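Local coordinates for protein Abbfa_003403 (Acinetobacter baumannii, PDB 4ZXH) that probably assembles a peptide product as a four-domain nonribosomal peptide synthetase, joining condensation, adenylation, phosphopantetheine-bearing carrier and thioesterase domains in one chain, at residues H213-D218 against A354-F359; V265-L270 against L276-P281; Q400-L405 against T423-A428; H211-S214 against P220-A223; G417-N422 against Q429-M434. All blocks are in the same frame, centred on the assembly; numbering follows the deposited sequence.

Contact 1. Residues H213-D218 against A354-F359; sequences HSIPLD and AQIGMF. With PNS (4'-phosphopantetheine), chain B.
The imidazole of His213 meets Ile356 and Gln355 through its CD2 corner. CD1 of Ile356 reaches to 3.7 Å from His213 CD2, the two side chains crossing at about a right angle. Gln355 lies differently: its CB is at the edge of the imidazole, in plane, and its amide plane is turned 34° from the ring. A bend at chi2 (87°) brings OE1 of Gln355 back to His213 N at 3.3 Å, a weak hydrogen bond, while its NE2 is taken up by Asn351 O. The ring is held at both nitrogens. His213 CG sits between its backbone N and carbonyl carbon (chi1 66°), a turn that lets ND1 accept from Ile215 N at 3.0 Å, in the ring plane; NE2 is bonded to Asp402 OD2. Ile215 adds a looser apolar touch, its CD1 lying 4.4 Å from Ile356 CD1. At the far end of 354-359, the pantetheine thiol S44 lies at the edge of the Phe359 ring, near its plane, though this ring is poorly ordered. Leu267 of helix 255-271 packs on both Ile215 and Ile356, as does Ile403 of strand 403-411, so loop 213-218 closes over the start of strand 356-360 between that helix and the neighbouring strand.

Contact 2. Residues V265-L270 against L276-P281; sequences VLLHKL and LVIATP
Leu276 and Leu267 have the most surface buried here, with Ile278 a distant third, and the three divide the work between two meeting points. Leu276 uses its branches separately. Its CD1 lies against the helix backbone, 3.8 Å from His268 N, and 4.0 Å from His268 CB; its CD2 turns to Leu267, where it lies 4.3 Å from CB. The leucine thus spans the neighbouring helix residues Leu267 and His268 instead of meeting a single side chain end on. Leu267 reaches the other way. With CG opposite the carbonyl carbon and beside the backbone N (chi1 -51°), it extends along the strand, and its CD1 comes to 3.7 Å from Ile278 CD1 and 4.0 Å from Ile278 CG1, the two chains meeting at a slant. Leu276 and Ile278, two residues apart on one strand, therefore present the same face to the helix. The imidazole of His268 leads away from the strand and has its own tie, from ND1 to Glu273 O in the connecting turn. Beyond the pair, Ile278 continues onto Phe263, and Pro281 at the end of the segment touches the phosphopantetheine. Axes 9.6 Å apart and directed at 139° to each other mark a helix that turns back through a short loop into a strand packed on its flank, an alpha-beta hairpin within the chloramphenicol acetyltransferase-like fold expected of condensation domains.

Contact 3. Residues Q400-L405 against T423-A428; sequences QLDITL and TDLFSA. With PNS (4'-phosphopantetheine), chain B.
Apolar contact between Ile403 and Phe426 forms the hydrophobic part of this interface. Phe426 CG stands opposite the carbonyl carbon and beside the backbone N (chi1 -61°), which carries the ring to Ile403. CG1 of Ile403 lies 3.8 Å from Phe426 CE2, and its CD1 follows at 4.0 Å from the same atom, the isoleucine chain crossing the phenylalanine at about a right angle. The ring is held on one face by its neighbour in sequence, Leu425, whose CB lies above the plane toward the rim. Leu217 and Met434 also pack against it. A mixed type of contact comes next, in which polar groups border carbon. The backbone O of Asp402 stands at the edge of the Phe426 ring, near its plane and 3.9 Å from CE2. The carboxylate of Asp402 is touched by a methyl group, Leu425 CD1, at 3.5 Å from CG; its charge is answered elsewhere, OD2 being bound by both His213 and Arg221. The first segment runs into the first strand of a beta hairpin, 403-411, and the second follows its return strand, 414-422, leading into helix 428-447. Ser427 is the N-cap residue of that helix, its OG accepting from Ser430 N. The third group of contacts is with 4'-phosphopantetheine. Leu401 sends CD1 to 3.7 Å from the thiol S44, and Gln400 OE1 lies beside C43, while Gln400 NE2 is bonded to Ala38 O.

Contact 4. Residues H211-S214 against P220-A223; sequences HVHS and PRPA
Arg221 reaches Val212 and His213 by running straight out from its backbone and then bending: chi1 is -168° and chi2 is similarly extended, but chi3 falls to -63°, which swings the guanidinium across toward an earlier part of the same loop. Val212 answers with CG2, the branch placed opposite its own backbone N, while CG1 occupies the more hindered site. The valine and arginine chains slide past each other in opposite directions. NH1 of Arg221 is the atom that does nearly all the touching, 3.5 Å from Val212 CG2 and 3.7 Å from His213 NE2. The guanidinium plane is inclined at 71° to the imidazole, with His213 CE1 at its edge and in plane, so the two flat groups do not stack. Val212 CG2 also lies over one face of the His213 ring, offset toward the rim. A shared partner probably accounts for the closeness of the two nitrogen-rich groups: Asp402 OD2 forms a salt bridge with Arg221 NH2 and also binds His213 NE2. Arg221 NE is bonded to Tyr935 OH, from the C-terminal part of the adenylation enzyme, so the side chain links that part to the condensation domain. Because His213 ND1 already accepts a backbone N-H, its NE2 is probably the protonated nitrogen, consistent with a neutral ring, and the nearby guanidinium would probably stabilise the negative charge of Asp402.

Contact 5. Residues G417-N422 against Q429-M434; sequences GVLKYN and QSAENM
Ala431 places its methyl group over one face of the Tyr421 ring, a CH-pi contact in which CB lies 3.6 Å from the ring centroid and 16° off the ring normal. The nearest ring atom is CE1, 3.5 Å from Ala431 CB. Leu419, on the same side of its strand, sends CD2 between Ala431 O, at 3.8 Å, and CB of Met434, three residues on, at 3.9 Å; leucine and methionine chains cross at about a right angle. Strand 414-422 and helix 428-447 form a beta-alpha unit joined by a short loop, their segment axes 9.5 Å apart and running at 141° to each other, so the helix doubles back over one face of the sheet. The Tyr421 torsion matters to this fit: CG stands between backbone N and carbonyl carbon (chi1 64°), which turns a face of the ring toward the helix, where Ala431 CB lies over it. At the ring's rim Leu419 O lies in plane, and OH makes a weak hydrogen bond with Ser230 OG on strand 229-235. Further out, backbone bonds tie Leu419 and Tyr421 to that same strand, while Ile403 from the strand on the other flank packs against both Leu419 and Met434.

How the contacts relate
Contacts 1, 3 and 5 reach the same four-stranded sheet, and their order follows it: the centres of contacts 1 and 3 are about 8 Å apart, those of contacts 3 and 5 about 7 Å. Contact 2, its centre about 7 Å from that of contact 1, is joined to it by backbone bonds between Ala279 and both Ile356 and Met358. Contact 4 shares His213 and Ser214 with contact 1 and is tied to contact 3 through Asp402. Contacts 1, 2 and 3 reach the pantetheine arm, presumably carried by Ser1008, contact 2 through Pro281; the side chains of Ile278 in contact 2 and Leu419 in contact 5 stay about 8 and 13 Å from it. Contacts 4 and 5 lie farthest apart, about 17 Å between centres.

Contact 1. Residues H213-D218 against A354-F359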
# COMPACT_ATOMS: atom_id res chain seq x y z
N HIS A 213 -5.42 -5.43 9.80
CA HIS A 213 -4.88 -5.77 11.11
C HIS A 213 -3.57 -5.04 11.33
O HIS A 213 -3.00 -4.48 10.40
CB HIS A 213 -4.65 -7.26 11.22
CG HIS A 213 -3.58 -7.77 10.30
ND1 HIS A 213 -2.24 -7.61 10.55
CD2 HIS A 213 -3.67 -8.40 9.10
CE1 HIS A 213 -1.54 -8.14 9.56
NE2 HIS A 213 -2.39 -8.62 8.67
N SER A 214 -3.05 -5.10 12.55
CA SER A 214 -1.84 -4.35 12.87
C SER A 214 -0.79 -5.28 13.43
O SER A 214 -0.08 -4.94 14.36
CB SER A 214 -2.14 -3.23 13.86
OG SER A 214 -3.30 -2.50 13.47
N ILE A 215 -0.71 -6.48 12.86
CA ILE A 215 0.37 -7.38 13.19
C ILE A 215 1.64 -6.93 12.49
O ILE A 215 1.64 -6.70 11.28
CB ILE A 215 0.03 -8.82 12.79
CG1 ILE A 215 -1.16 -9.31 13.61
CG2 ILE A 215 1.23 -9.73 13.03
CD1 ILE A 215 -1.72 -10.62 13.13
N PRO A 216 2.74 -6.79 13.25
CA PRO A 216 4.01 -6.38 12.63
C PRO A 216 4.46 -7.35 11.54
O PRO A 216 4.51 -8.57 11.76
CB PRO A 216 4.99 -6.39 13.81
CG PRO A 216 4.12 -6.27 15.02
CD PRO A 216 2.87 -7.02 14.69
N LEU A 217 4.77 -6.80 10.36
CA LEU A 217 5.22 -7.61 9.24
C LEU A 217 6.73 -7.64 9.21
O LEU A 217 7.39 -6.77 9.77
CB LEU A 217 4.67 -7.08 7.93
CG LEU A 217 3.18 -6.78 7.86
CD1 LEU A 217 2.80 -6.35 6.45
CD2 LEU A 217 2.37 -7.97 8.33
N ASP A 218 7.27 -8.66 8.55
CA ASP A 218 8.71 -8.76 8.36
C ASP A 218 9.14 -8.04 7.09
O ASP A 218 10.29 -7.65 6.95
CB ASP A 218 9.13 -10.22 8.31
CG ASP A 218 9.05 -10.89 9.66
OD1 ASP A 218 9.59 -10.32 10.64
OD2 ASP A 218 8.44 -11.97 9.76
N ALA A 354 -11.44 -8.93 6.13
CA ALA A 354 -10.67 -9.88 6.93
C ALA A 354 -9.42 -10.35 6.21
O ALA A 354 -9.46 -10.69 5.02
CB ALA A 354 -11.53 -11.08 7.31
N GLN A 355 -8.30 -10.40 6.93
CA GLN A 355 -7.06 -10.89 6.36
C GLN A 355 -6.48 -12.06 7.15
O GLN A 355 -5.39 -12.53 6.87
CB GLN A 355 -6.04 -9.77 6.30
CG GLN A 355 -6.50 -8.56 5.49
CD GLN A 355 -7.29 -7.55 6.31
OE1 GLN A 355 -6.93 -7.25 7.46
NE2 GLN A 355 -8.37 -7.04 5.74
N ILE A 356 -7.23 -12.50 8.16
CA ILE A 356 -6.84 -13.59 9.03
C ILE A 356 -7.96 -14.61 8.98
O ILE A 356 -9.13 -14.23 9.02
CB ILE A 356 -6.64 -13.14 10.51
CG1 ILE A 356 -5.84 -11.84 10.58
CG2 ILE A 356 -5.99 -14.25 11.34
CD1 ILE A 356 -4.48 -11.94 10.00
N GLY A 357 -7.62 -15.89 8.92
CA GLY A 357 -8.66 -16.91 8.85
C GLY A 357 -8.43 -18.08 9.77
O GLY A 357 -7.31 -18.34 10.21
N MET A 358 -9.50 -18.79 10.07
CA MET A 358 -9.39 -20.05 10.75
C MET A 358 -10.41 -21.06 10.23
O MET A 358 -11.62 -20.80 10.28
CB MET A 358 -9.57 -19.88 12.24
CG MET A 358 -9.75 -21.22 12.90
SD MET A 358 -9.77 -21.17 14.67
CE MET A 358 -10.27 -22.85 14.97
N PHE A 359 -9.91 -22.19 9.73
CA PHE A 359 -10.76 -23.25 9.19
C PHE A 359 -10.72 -24.38 10.17
O PHE A 359 -9.64 -24.74 10.64
CB PHE A 359 -10.31 -23.80 7.81
CG PHE A 359 -10.00 -22.76 6.77
CD1 PHE A 359 -10.46 -21.46 6.89
CD2 PHE A 359 -9.25 -23.10 5.66
CE1 PHE A 359 -10.16 -20.50 5.92
CE2 PHE A 359 -8.95 -22.15 4.68
CZ PHE A 359 -9.41 -20.85 4.81
O23 PNS B . -14.16 -6.21 -3.87
P24 PNS B . -15.41 -6.87 -4.39
O25 PNS B . -16.72 -6.15 -4.23
O27 PNS B . -15.51 -8.27 -3.58
C28 PNS B . -14.42 -9.19 -3.59
C29 PNS B . -14.82 -10.43 -2.81
C30 PNS B . -16.08 -10.96 -3.49
C31 PNS B . -15.11 -10.04 -1.36
C32 PNS B . -13.66 -11.44 -2.83
O33 PNS B . -12.46 -10.71 -2.54
C34 PNS B . -13.90 -12.55 -1.83
O35 PNS B . -14.87 -13.31 -1.92
N36 PNS B . -13.03 -12.71 -0.84
C37 PNS B . -13.18 -13.75 0.16
C38 PNS B . -11.94 -14.64 0.09
C39 PNS B . -12.31 -16.05 0.44
O40 PNS B . -13.38 -16.52 0.09
N41 PNS B . -11.39 -16.69 1.14
C42 PNS B . -11.42 -18.05 1.64
C43 PNS B . -10.27 -18.05 2.62
S44 PNS B . -10.95 -17.78 4.26

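Contact 2. Residues V265-L270 against L276-P281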
# COMPACT_ATOMS: atom_id res chain seq x y z
N VAL A 265 -6.76 -14.21 21.18
CA VAL A 265 -5.84 -13.86 22.26
C VAL A 265 -4.43 -13.74 21.70
O VAL A 265 -3.74 -12.76 21.98
CB VAL A 265 -5.87 -14.90 23.41
CG1 VAL A 265 -4.66 -14.74 24.30
CG2 VAL A 265 -7.14 -14.73 24.21
N LEU A 266 -4.02 -14.70 20.88
CA LEU A 266 -2.74 -14.62 20.20
C LEU A 266 -2.55 -13.34 19.38
O LEU A 266 -1.54 -12.65 19.54
CB LEU A 266 -2.54 -15.83 19.28
CG LEU A 266 -1.20 -15.70 18.55
CD1 LEU A 266 -0.08 -15.67 19.56
CD2 LEU A 266 -0.98 -16.79 17.52
N LEU A 267 -3.49 -13.01 18.50
CA LEU A 267 -3.33 -11.84 17.63
C LEU A 267 -3.39 -10.53 18.43
O LEU A 267 -2.80 -9.53 18.05
CB LEU A 267 -4.40 -11.83 16.54
CG LEU A 267 -4.50 -13.15 15.76
CD1 LEU A 267 -5.78 -13.22 14.94
CD2 LEU A 267 -3.27 -13.38 14.86
N HIS A 268 -4.12 -10.57 19.55
CA HIS A 268 -4.16 -9.46 20.50
C HIS A 268 -2.79 -9.17 21.09
O HIS A 268 -2.37 -8.02 21.16
CB HIS A 268 -5.14 -9.77 21.63
CG HIS A 268 -5.17 -8.73 22.71
ND1 HIS A 268 -5.62 -7.45 22.50
CD2 HIS A 268 -4.80 -8.80 24.01
CE1 HIS A 268 -5.53 -6.76 23.62
NE2 HIS A 268 -5.03 -7.56 24.56
N LYS A 269 -2.10 -10.23 21.51
CA LYS A 269 -0.76 -10.11 22.07
C LYS A 269 0.27 -9.68 21.03
O LYS A 269 1.16 -8.90 21.34
CB LYS A 269 -0.33 -11.43 22.73
CG LYS A 269 -1.07 -11.78 24.02
CD LYS A 269 -1.15 -10.56 24.93
CE LYS A 269 -1.92 -10.84 26.20
NZ LYS A 269 -1.91 -9.64 27.10
N LEU A 270 0.15 -10.18 19.80
CA LEU A 270 1.09 -9.81 18.74
C LEU A 270 0.94 -8.39 18.20
O LEU A 270 1.90 -7.80 17.72
CB LEU A 270 0.98 -10.77 17.56
CG LEU A 270 1.38 -12.23 17.76
CD1 LEU A 270 1.46 -12.91 16.42
CD2 LEU A 270 2.69 -12.35 18.50
N LEU A 276 -10.15 -6.93 16.43
CA LEU A 276 -9.59 -7.93 15.53
C LEU A 276 -10.69 -8.61 14.73
O LEU A 276 -11.76 -8.91 15.27
CB LEU A 276 -8.82 -8.98 16.31
CG LEU A 276 -7.81 -8.44 17.31
CD1 LEU A 276 -7.55 -9.50 18.39
CD2 LEU A 276 -6.54 -8.10 16.58
N VAL A 277 -10.42 -8.87 13.45
CA VAL A 277 -11.35 -9.65 12.63
C VAL A 277 -10.73 -10.97 12.17
O VAL A 277 -9.60 -11.00 11.71
CB VAL A 277 -11.81 -8.87 11.40
CG1 VAL A 277 -12.77 -9.70 10.58
CG2 VAL A 277 -12.46 -7.58 11.81
N ILE A 278 -11.49 -12.06 12.32
CA ILE A 278 -11.07 -13.37 11.82
C ILE A 278 -12.16 -13.99 10.94
O ILE A 278 -13.31 -14.12 11.37
CB ILE A 278 -10.75 -14.33 12.97
CG1 ILE A 278 -9.56 -13.84 13.78
CG2 ILE A 278 -10.44 -15.72 12.44
CD1 ILE A 278 -9.08 -14.84 14.79
N ALA A 279 -11.79 -14.40 9.73
CA ALA A 279 -12.74 -15.04 8.82
C ALA A 279 -12.86 -16.52 9.13
O ALA A 279 -11.84 -17.16 9.40
CB ALA A 279 -12.33 -14.84 7.35
N THR A 280 -14.08 -17.06 9.10
CA THR A 280 -14.33 -18.50 9.30
C THR A 280 -15.35 -19.10 8.33
O THR A 280 -16.54 -18.95 8.52
CB THR A 280 -14.88 -18.81 10.70
OG1 THR A 280 -14.10 -18.16 11.70
CG2 THR A 280 -14.83 -20.32 10.92
N PRO A 281 -14.87 -19.77 7.29
CA PRO A 281 -15.69 -20.61 6.41
C PRO A 281 -16.70 -21.49 7.12
O PRO A 281 -16.36 -22.11 8.13
CB PRO A 281 -14.65 -21.48 5.73
CG PRO A 281 -13.48 -20.56 5.58
CD PRO A 281 -13.49 -19.65 6.80

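Contact 3. Residues Q400-L405 against T423-A428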
# COMPACT_ATOMS: atom_id res chain seq x y z
N GLN A 400 -4.18 -17.54 0.44
CA GLN A 400 -5.52 -16.99 0.35
C GLN A 400 -5.61 -15.73 1.17
O GLN A 400 -6.17 -14.73 0.72
CB GLN A 400 -6.56 -18.00 0.84
CG GLN A 400 -6.77 -19.14 -0.12
CD GLN A 400 -7.63 -20.20 0.48
OE1 GLN A 400 -8.09 -20.07 1.62
NE2 GLN A 400 -7.88 -21.28 -0.29
N LEU A 401 -5.03 -15.78 2.37
CA LEU A 401 -5.07 -14.67 3.31
C LEU A 401 -3.67 -14.32 3.80
O LEU A 401 -2.70 -14.86 3.29
CB LEU A 401 -5.96 -15.02 4.49
CG LEU A 401 -7.43 -15.29 4.17
CD1 LEU A 401 -8.16 -15.70 5.45
CD2 LEU A 401 -8.08 -14.06 3.52
N ASP A 402 -3.58 -13.41 4.76
CA ASP A 402 -2.30 -13.05 5.34
C ASP A 402 -1.81 -14.19 6.21
O ASP A 402 -0.63 -14.56 6.18
CB ASP A 402 -2.40 -11.77 6.17
CG ASP A 402 -2.44 -10.52 5.32
OD1 ASP A 402 -2.64 -10.63 4.09
OD2 ASP A 402 -2.26 -9.41 5.88
N ILE A 403 -2.76 -14.74 6.97
CA ILE A 403 -2.55 -15.87 7.87
C ILE A 403 -3.80 -16.74 7.84
O ILE A 403 -4.92 -16.21 7.83
CB ILE A 403 -2.30 -15.42 9.33
CG1 ILE A 403 -1.09 -14.52 9.45
CG2 ILE A 403 -2.04 -16.59 10.22
CD1 ILE A 403 -0.96 -13.92 10.84
N THR A 404 -3.62 -18.05 7.84
CA THR A 404 -4.74 -18.95 8.06
C THR A 404 -4.34 -20.10 9.00
O THR A 404 -3.38 -20.82 8.74
CB THR A 404 -5.29 -19.57 6.76
OG1 THR A 404 -5.73 -18.55 5.86
CG2 THR A 404 -6.45 -20.49 7.07
N LEU A 405 -5.10 -20.27 10.07
CA LEU A 405 -4.96 -21.42 10.96
C LEU A 405 -5.90 -22.55 10.53
O LEU A 405 -7.12 -22.36 10.50
CB LEU A 405 -5.24 -21.00 12.40
CG LEU A 405 -5.10 -22.08 13.47
CD1 LEU A 405 -3.66 -22.52 13.50
CD2 LEU A 405 -5.52 -21.52 14.81
N THR A 423 4.12 -15.41 2.34
CA THR A 423 5.58 -15.25 2.38
C THR A 423 6.11 -13.89 1.87
O THR A 423 7.32 -13.68 1.80
CB THR A 423 6.29 -16.35 1.56
OG1 THR A 423 5.83 -16.32 0.20
CG2 THR A 423 6.01 -17.68 2.15
N ASP A 424 5.22 -12.99 1.50
CA ASP A 424 5.65 -11.63 1.17
C ASP A 424 5.53 -10.73 2.41
O ASP A 424 6.04 -9.61 2.43
CB ASP A 424 4.83 -11.04 0.01
CG ASP A 424 5.24 -11.61 -1.35
OD1 ASP A 424 6.27 -12.30 -1.44
OD2 ASP A 424 4.52 -11.34 -2.33
N LEU A 425 4.88 -11.24 3.44
CA LEU A 425 4.70 -10.50 4.68
C LEU A 425 5.51 -11.09 5.83
O LEU A 425 6.07 -10.35 6.65
CB LEU A 425 3.22 -10.47 5.04
CG LEU A 425 2.33 -10.04 3.89
CD1 LEU A 425 0.90 -9.88 4.36
CD2 LEU A 425 2.84 -8.76 3.26
N PHE A 426 5.58 -12.42 5.89
CA PHE A 426 6.21 -13.09 7.02
C PHE A 426 7.37 -14.00 6.63
O PHE A 426 7.37 -14.63 5.56
CB PHE A 426 5.16 -13.88 7.78
CG PHE A 426 4.07 -13.03 8.33
CD1 PHE A 426 4.32 -12.12 9.35
CD2 PHE A 426 2.78 -13.12 7.83
CE1 PHE A 426 3.31 -11.31 9.87
CE2 PHE A 426 1.76 -12.32 8.34
CZ PHE A 426 2.03 -11.42 9.36
N SER A 427 8.36 -14.08 7.50
CA SER A 427 9.48 -14.98 7.32
C SER A 427 9.13 -16.37 7.86
O SER A 427 8.15 -16.52 8.60
CB SER A 427 10.73 -14.43 8.01
OG SER A 427 10.57 -14.48 9.43
N ALA A 428 9.92 -17.38 7.50
CA ALA A 428 9.68 -18.72 8.03
C ALA A 428 9.85 -18.71 9.53
O ALA A 428 9.12 -19.38 10.26
CB ALA A 428 10.62 -19.73 7.39
O23 PNS B . -14.16 -6.21 -3.87
P24 PNS B . -15.41 -6.87 -4.39
O25 PNS B . -16.72 -6.15 -4.23
O27 PNS B . -15.51 -8.27 -3.58
C28 PNS B . -14.42 -9.19 -3.59
C29 PNS B . -14.82 -10.43 -2.81
C30 PNS B . -16.08 -10.96 -3.49
C31 PNS B . -15.11 -10.04 -1.36
C32 PNS B . -13.66 -11.44 -2.83
O33 PNS B . -12.46 -10.71 -2.54
C34 PNS B . -13.90 -12.55 -1.83
O35 PNS B . -14.87 -13.31 -1.92
N36 PNS B . -13.03 -12.71 -0.84
C37 PNS B . -13.18 -13.75 0.16
C38 PNS B . -11.94 -14.64 0.09
C39 PNS B . -12.31 -16.05 0.44
O40 PNS B . -13.38 -16.52 0.09
N41 PNS B . -11.39 -16.69 1.14
C42 PNS B . -11.42 -18.05 1.64
C43 PNS B . -10.27 -18.05 2.62
S44 PNS B . -10.95 -17.78 4.26

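Contact 4. Residues H211-S214 against P220-A223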
# COMPACT_ATOMS: atom_id res chain seq x y z
N HIS A 211 -9.73 -1.53 8.75
CA HIS A 211 -9.44 -1.80 7.37
C HIS A 211 -8.44 -2.94 7.24
O HIS A 211 -8.59 -3.80 6.37
CB HIS A 211 -8.91 -0.52 6.72
CG HIS A 211 -8.49 -0.68 5.30
ND1 HIS A 211 -9.37 -0.56 4.25
CD2 HIS A 211 -7.27 -0.92 4.75
CE1 HIS A 211 -8.71 -0.72 3.11
NE2 HIS A 211 -7.44 -0.94 3.39
N VAL A 212 -7.44 -2.95 8.11
CA VAL A 212 -6.39 -3.98 8.09
C VAL A 212 -5.89 -4.21 9.52
O VAL A 212 -5.94 -3.31 10.37
CB VAL A 212 -5.22 -3.58 7.15
CG1 VAL A 212 -4.59 -2.26 7.55
CG2 VAL A 212 -4.17 -4.64 7.12
N HIS A 213 -5.42 -5.43 9.80
CA HIS A 213 -4.88 -5.77 11.11
C HIS A 213 -3.57 -5.04 11.33
O HIS A 213 -3.00 -4.48 10.40
CB HIS A 213 -4.65 -7.26 11.22
CG HIS A 213 -3.58 -7.77 10.30
ND1 HIS A 213 -2.24 -7.61 10.55
CD2 HIS A 213 -3.67 -8.40 9.10
CE1 HIS A 213 -1.54 -8.14 9.56
NE2 HIS A 213 -2.39 -8.62 8.67
N SER A 214 -3.05 -5.10 12.55
CA SER A 214 -1.84 -4.35 12.87
C SER A 214 -0.79 -5.28 13.43
O SER A 214 -0.08 -4.94 14.36
CB SER A 214 -2.14 -3.23 13.86
OG SER A 214 -3.30 -2.50 13.47
N PRO A 220 7.65 -5.20 3.80
CA PRO A 220 6.61 -4.25 3.40
C PRO A 220 5.53 -4.88 2.51
O PRO A 220 5.84 -5.63 1.57
CB PRO A 220 7.39 -3.16 2.65
CG PRO A 220 8.63 -3.85 2.18
CD PRO A 220 8.97 -4.82 3.26
N ARG A 221 4.28 -4.58 2.80
CA ARG A 221 3.17 -5.15 2.05
C ARG A 221 3.17 -4.66 0.59
O ARG A 221 3.21 -3.46 0.32
CB ARG A 221 1.84 -4.81 2.73
CG ARG A 221 0.68 -5.58 2.19
CD ARG A 221 -0.64 -5.04 2.71
NE ARG A 221 -0.74 -5.17 4.15
CZ ARG A 221 -1.17 -6.26 4.77
NH1 ARG A 221 -1.22 -6.29 6.09
NH2 ARG A 221 -1.55 -7.33 4.06
N PRO A 222 3.14 -5.60 -0.37
CA PRO A 222 3.09 -5.26 -1.80
C PRO A 222 1.81 -4.54 -2.17
O PRO A 222 0.77 -4.77 -1.56
CB PRO A 222 3.15 -6.63 -2.50
CG PRO A 222 3.75 -7.54 -1.48
CD PRO A 222 3.26 -7.05 -0.14
N ALA A 223 1.88 -3.68 -3.19
CA ALA A 223 0.72 -2.89 -3.58
C ALA A 223 -0.41 -3.79 -4.07
O ALA A 223 -1.58 -3.53 -3.79
CB ALA A 223 1.11 -1.87 -4.63

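Contact 5. Residues G417-N422 against Q429-M434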
# COMPACT_ATOMS: atom_id res chain seq x y z
N GLY A 417 -2.36 -29.36 13.26
CA GLY A 417 -2.67 -28.07 12.71
C GLY A 417 -1.70 -27.62 11.64
O GLY A 417 -0.55 -28.10 11.57
N VAL A 418 -2.17 -26.70 10.80
CA VAL A 418 -1.35 -26.11 9.76
C VAL A 418 -1.48 -24.61 9.82
O VAL A 418 -2.57 -24.10 9.65
CB VAL A 418 -1.76 -26.57 8.35
CG1 VAL A 418 -0.68 -26.17 7.32
CG2 VAL A 418 -1.97 -28.05 8.31
N LEU A 419 -0.37 -23.91 10.06
CA LEU A 419 -0.37 -22.46 9.95
C LEU A 419 0.06 -22.07 8.54
O LEU A 419 1.19 -22.31 8.13
CB LEU A 419 0.55 -21.80 10.98
CG LEU A 419 0.47 -20.26 10.96
CD1 LEU A 419 -0.83 -19.73 11.52
CD2 LEU A 419 1.63 -19.63 11.69
N LYS A 420 -0.87 -21.49 7.79
CA LYS A 420 -0.56 -20.97 6.47
C LYS A 420 -0.29 -19.50 6.57
O LYS A 420 -1.03 -18.78 7.26
CB LYS A 420 -1.70 -21.24 5.50
CG LYS A 420 -1.89 -22.73 5.27
CD LYS A 420 -2.75 -22.92 4.11
CE LYS A 420 -3.00 -24.35 3.83
NZ LYS A 420 -4.09 -24.40 2.82
N TYR A 421 0.76 -19.04 5.90
CA TYR A 421 1.20 -17.65 6.01
C TYR A 421 1.71 -17.13 4.67
O TYR A 421 2.34 -17.85 3.90
CB TYR A 421 2.29 -17.51 7.07
CG TYR A 421 3.57 -18.25 6.77
CD1 TYR A 421 3.69 -19.61 7.02
CD2 TYR A 421 4.67 -17.58 6.26
CE1 TYR A 421 4.89 -20.30 6.74
CE2 TYR A 421 5.87 -18.26 5.98
CZ TYR A 421 5.97 -19.61 6.23
OH TYR A 421 7.16 -20.26 5.95
N ASN A 422 1.43 -15.86 4.43
CA ASN A 422 1.83 -15.17 3.21
C ASN A 422 3.33 -14.84 3.25
O ASN A 422 3.76 -14.05 4.10
CB ASN A 422 0.97 -13.91 3.07
CG ASN A 422 1.21 -13.14 1.80
OD1 ASN A 422 2.34 -13.03 1.31
ND2 ASN A 422 0.14 -12.58 1.26
N GLN A 429 10.82 -17.92 9.98
CA GLN A 429 11.13 -17.82 11.40
C GLN A 429 9.96 -17.25 12.19
O GLN A 429 9.66 -17.70 13.29
CB GLN A 429 12.38 -16.98 11.59
CG GLN A 429 13.20 -17.39 12.79
CD GLN A 429 14.65 -16.94 12.68
OE1 GLN A 429 15.04 -16.25 11.72
NE2 GLN A 429 15.47 -17.34 13.66
N SER A 430 9.28 -16.25 11.61
CA SER A 430 8.09 -15.67 12.22
C SER A 430 6.92 -16.64 12.28
O SER A 430 6.13 -16.61 13.22
CB SER A 430 7.66 -14.41 11.47
OG SER A 430 8.57 -13.36 11.68
N ALA A 431 6.80 -17.48 11.26
CA ALA A 431 5.73 -18.47 11.27
C ALA A 431 5.98 -19.42 12.43
O ALA A 431 5.06 -19.71 13.21
CB ALA A 431 5.66 -19.21 9.96
N GLU A 432 7.22 -19.88 12.55
CA GLU A 432 7.59 -20.80 13.63
C GLU A 432 7.25 -20.16 14.97
O GLU A 432 6.62 -20.80 15.82
CB GLU A 432 9.07 -21.18 13.55
CG GLU A 432 9.54 -22.10 14.67
CD GLU A 432 8.92 -23.51 14.63
OE1 GLU A 432 8.57 -24.00 13.54
OE2 GLU A 432 8.78 -24.12 15.72
N ASN A 433 7.60 -18.89 15.12
CA ASN A 433 7.25 -18.13 16.31
C ASN A 433 5.76 -18.04 16.64
O ASN A 433 5.38 -18.20 17.80
CB ASN A 433 7.77 -16.71 16.19
CG ASN A 433 7.92 -16.07 17.52
OD1 ASN A 433 8.46 -16.67 18.45
ND2 ASN A 433 7.34 -14.88 17.67
N MET A 434 4.94 -17.72 15.63
CA MET A 434 3.49 -17.70 15.82
C MET A 434 2.98 -19.06 16.29
O MET A 434 2.09 -19.13 17.14
CB MET A 434 2.79 -17.28 14.53
CG MET A 434 2.63 -15.78 14.36
SD MET A 434 1.79 -15.26 12.84
CE MET A 434 3.15 -15.29 11.68